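Local atomic coordinates of exotoxin A (Pseudomonas aeruginosa, PDB entry 1IKP), a protein that probably enters host cells as a three-domain toxin and ADP-ribosylates its target there, using NAD as the donor. Residues L141-K144 / L145-A149; I531-L535 / P536-D540. The protein carries 2 engineered substitutions. All coordinates share one frame; numbering follows the deposited sequence.

Contact 1 (L141-K144 / L145-A149)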
# COMPACT_ATOMS: atom_id res chain seq x y z
N LEU A 141 10.03 -19.79 -13.46
CA LEU A 141 8.67 -20.14 -13.81
C LEU A 141 7.99 -18.98 -14.53
O LEU A 141 7.18 -19.20 -15.42
CB LEU A 141 7.88 -20.56 -12.57
CG LEU A 141 6.40 -20.98 -12.73
CD1 LEU A 141 6.18 -21.94 -13.88
CD2 LEU A 141 5.99 -21.61 -11.41
N LEU A 142 8.32 -17.73 -14.18
CA LEU A 142 7.73 -16.60 -14.91
C LEU A 142 8.14 -16.65 -16.38
O LEU A 142 7.35 -16.37 -17.28
CB LEU A 142 8.20 -15.27 -14.36
CG LEU A 142 7.52 -14.73 -13.12
CD1 LEU A 142 8.04 -13.32 -12.89
CD2 LEU A 142 5.99 -14.70 -13.30
N ALA A 143 9.41 -16.98 -16.61
CA ALA A 143 9.90 -17.07 -17.97
C ALA A 143 9.09 -18.14 -18.72
O ALA A 143 8.73 -17.96 -19.89
CB ALA A 143 11.38 -17.43 -17.97
N LYS A 144 8.79 -19.24 -18.05
CA LYS A 144 8.02 -20.30 -18.69
C LYS A 144 6.59 -19.86 -18.97
O LYS A 144 6.03 -20.16 -20.02
CB LYS A 144 8.00 -21.56 -17.82
CG LYS A 144 7.36 -22.75 -18.50
CD LYS A 144 7.37 -23.99 -17.62
CE LYS A 144 6.98 -25.22 -18.42
NZ LYS A 144 5.64 -25.07 -19.08
N LEU A 145 5.99 -19.14 -18.03
CA LEU A 145 4.63 -18.66 -18.22
C LEU A 145 4.54 -17.66 -19.37
O LEU A 145 3.49 -17.55 -20.01
CB LEU A 145 4.10 -18.03 -16.93
CG LEU A 145 3.92 -19.03 -15.79
CD1 LEU A 145 3.56 -18.28 -14.53
CD2 LEU A 145 2.83 -20.04 -16.12
N ALA A 146 5.64 -16.95 -19.64
CA ALA A 146 5.67 -15.94 -20.71
C ALA A 146 6.11 -16.47 -22.07
O ALA A 146 6.27 -15.69 -23.02
CB ALA A 146 6.59 -14.79 -20.30
N ARG A 147 6.33 -17.78 -22.16
CA ARG A 147 6.76 -18.35 -23.44
C ARG A 147 6.05 -19.64 -23.82
O ARG A 147 5.57 -19.78 -24.95
CB ARG A 147 8.27 -18.57 -23.44
CG ARG A 147 8.78 -19.55 -22.40
CD ARG A 147 10.29 -19.60 -22.42
NE ARG A 147 10.87 -18.28 -22.21
CZ ARG A 147 12.18 -18.04 -22.16
NH1 ARG A 147 13.05 -19.03 -22.29
NH2 ARG A 147 12.61 -16.80 -21.96
N ASP A 148 5.97 -20.59 -22.89
CA ASP A 148 5.34 -21.86 -23.18
C ASP A 148 4.72 -22.50 -21.95
O ASP A 148 5.43 -22.97 -21.07
CB ASP A 148 6.37 -22.82 -23.80
CG ASP A 148 5.80 -24.19 -24.10
OD1 ASP A 148 4.72 -24.27 -24.71
OD2 ASP A 148 6.45 -25.19 -23.74
N ALA A 149 3.40 -22.47 -21.90
CA ALA A 149 2.63 -23.07 -20.81
C ALA A 149 1.33 -23.60 -21.39
O ALA A 149 0.91 -23.17 -22.47
CB ALA A 149 2.35 -22.02 -19.71
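With CG anti to the backbone N (chi1 -173°) and a bend only at the last torsion (chi4 -56°), the Lys144 side chain runs alongside the chain that follows and brings its ammonium to the backbone of Asp148, where NZ donates to Asp148 O at 2.9 Å. Its methylenes pass beside the same carbonyl. Arg147 leaves the backbone differently: chi1 of 62° sets CG between N and the carbonyl carbon, which swings the chain back along the last helical turn, and CG lies 3.0 Å from Ala143 O. The guanidinium then has the methyl of Ala143 over one face, offset toward the rim. Leu141 and Leu145 pack one helical turn apart, CD1 of Leu141 lying 4.2 Å from CG of Leu145.

The backbone bonds mark the end of the helix. Leu145 N still reaches Leu141 O at 2.9 Å, and Ala146 N bonds to Leu142 O, with a weak second link to Ala143 O. Lys144 O then takes two donors: Asp148 N at 2.9 Å, tilted a little from the carbonyl plane, and Arg147 N from well above it. With these two bonds the chain leaves the helix, a C-terminal turn leading into the antiparallel beta structure of the toxin's binding region.

Outside this stretch, Lys144 NZ also forms a salt bridge with Asp61, and Arg147 NH2 another with Asp36. Leu145 and Ala149 rest on Ile60 of strand 56-60, Ala146 touches strand 97-106 and helix 32-35, and strand 148-155 sets out between strands 24-29 and 56-60 of the antiparallel sheet.

Contact 2 (I531-L535 / P536-D540)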
# COMPACT_ATOMS: atom_id res chain seq x y z
N ILE A 531 -16.23 18.43 17.09
CA ILE A 531 -16.12 17.48 15.99
C ILE A 531 -17.42 16.73 15.72
O ILE A 531 -17.60 16.16 14.65
CB ILE A 531 -14.93 16.50 16.20
CG1 ILE A 531 -15.21 15.54 17.37
CG2 ILE A 531 -13.65 17.31 16.44
CD1 ILE A 531 -14.05 14.62 17.73
N GLY A 532 -18.34 16.74 16.69
CA GLY A 532 -19.63 16.10 16.49
C GLY A 532 -19.72 14.59 16.65
O GLY A 532 -20.65 13.96 16.12
N HIS A 533 -18.76 14.02 17.36
CA HIS A 533 -18.74 12.58 17.61
C HIS A 533 -17.75 12.28 18.72
O HIS A 533 -16.93 13.11 19.09
CB HIS A 533 -18.35 11.82 16.33
CG HIS A 533 -16.94 12.03 15.89
ND1 HIS A 533 -15.86 11.46 16.53
CD2 HIS A 533 -16.43 12.75 14.86
CE1 HIS A 533 -14.74 11.82 15.91
NE2 HIS A 533 -15.06 12.60 14.89
N PRO A 534 -17.83 11.07 19.29
CA PRO A 534 -16.89 10.75 20.37
C PRO A 534 -15.45 10.66 19.87
O PRO A 534 -15.20 10.25 18.74
CB PRO A 534 -17.38 9.39 20.87
CG PRO A 534 -18.83 9.38 20.50
CD PRO A 534 -18.84 10.02 19.13
N LEU A 535 -14.51 11.01 20.74
CA LEU A 535 -13.09 10.90 20.41
C LEU A 535 -12.81 9.40 20.37
O LEU A 535 -13.58 8.60 20.92
CB LEU A 535 -12.25 11.58 21.48
CG LEU A 535 -12.21 13.10 21.32
CD1 LEU A 535 -11.71 13.78 22.59
CD2 LEU A 535 -11.33 13.44 20.14
N PRO A 536 -11.70 8.98 19.76
CA PRO A 536 -10.67 9.81 19.11
C PRO A 536 -11.08 10.46 17.79
O PRO A 536 -12.14 10.19 17.23
CB PRO A 536 -9.53 8.83 18.93
CG PRO A 536 -10.25 7.55 18.61
CD PRO A 536 -11.34 7.55 19.67
N LEU A 537 -10.21 11.34 17.31
CA LEU A 537 -10.41 12.02 16.05
C LEU A 537 -10.41 11.00 14.90
O LEU A 537 -9.70 9.99 14.96
CB LEU A 537 -9.27 13.03 15.84
CG LEU A 537 -9.22 14.16 16.87
CD1 LEU A 537 -7.82 14.77 16.89
CD2 LEU A 537 -10.26 15.21 16.51
N ARG A 538 -11.19 11.28 13.86
CA ARG A 538 -11.31 10.42 12.68
C ARG A 538 -10.84 11.25 11.47
O ARG A 538 -9.63 11.49 11.34
CB ARG A 538 -12.77 9.96 12.52
CG ARG A 538 -13.31 9.16 13.71
CD ARG A 538 -14.83 8.94 13.64
NE ARG A 538 -15.39 8.58 14.94
CZ ARG A 538 -16.69 8.44 15.19
NH1 ARG A 538 -17.58 8.62 14.21
NH2 ARG A 538 -17.12 8.14 16.41
N LEU A 539 -11.74 11.68 10.58
CA LEU A 539 -11.32 12.53 9.45
C LEU A 539 -11.48 13.98 9.92
O LEU A 539 -12.20 14.77 9.32
CB LEU A 539 -12.16 12.26 8.19
CG LEU A 539 -11.82 10.95 7.49
CD1 LEU A 539 -12.83 10.73 6.39
CD2 LEU A 539 -10.39 10.96 6.94
N ASP A 540 -10.84 14.30 11.03
CA ASP A 540 -10.91 15.63 11.61
C ASP A 540 -9.68 15.90 12.45
O ASP A 540 -8.86 15.00 12.66
CB ASP A 540 -12.21 15.84 12.41
CG ASP A 540 -12.64 14.61 13.17
OD1 ASP A 540 -11.82 13.95 13.80
OD2 ASP A 540 -13.85 14.32 13.16
O HOH W 1 -15.94 15.86 12.49
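His533 and Arg538 lie flat against each other, the guanidinium stacked on one face of the imidazole with centres 3.8 Å apart and planes at 25°. Arg538 NE sits above the ring near its rim, while Arg538 CD makes a CH-pi contact 3.9 Å from the ring centroid. With chi1 of 68°, His533 CG sits between backbone N and carbonyl carbon, bringing the ring between Arg538 and Ile531 CD1, which lies over the opposite face, toward the rim.

Two hydrogen bonds close to the ring plane fix its rotation: NE2 of His533 donates to the syn lone pair of Asp540 OD2 at 2.7 Å, and ND1 of His533 to Pro534 O at 2.6 Å. Ring and carboxylate are nearly coplanar. The other oxygen, Asp540 OD1, is met by Arg538 N from above the carboxylate plane, and a water joins Asp540 OD2 to Ile531 O.

This loop links helix 523-531 to strand 541-545 in the catalytic region. It leaves the helix through Gly532 and passes a cis peptide bond before Pro536 and an inverse gamma turn centred on Leu539. Beside the histidine, Leu537 CD2 meets Ile531 CG2 at 4.0 Å, the two side chains crossing at about a right angle.

Contact 1 and contact 2 lie on opposite sides of the chain's centre, their own centres 52 Å apart, and share no helix or strand. Each joins the end of a helix to the strand that follows, and both are partly buried, but contact 1 has four buried residues and none exposed, contact 2 two buried and three exposed. Contact 1, in the binding region, makes the join within a few residues, chiefly through backbone bonds, and the charged ends of its lysine and arginine pair with aspartates elsewhere in the fold. Contact 2, in the catalytic region, has a longer irregular connection to hold, with its polar chemistry centred on one histidine ring.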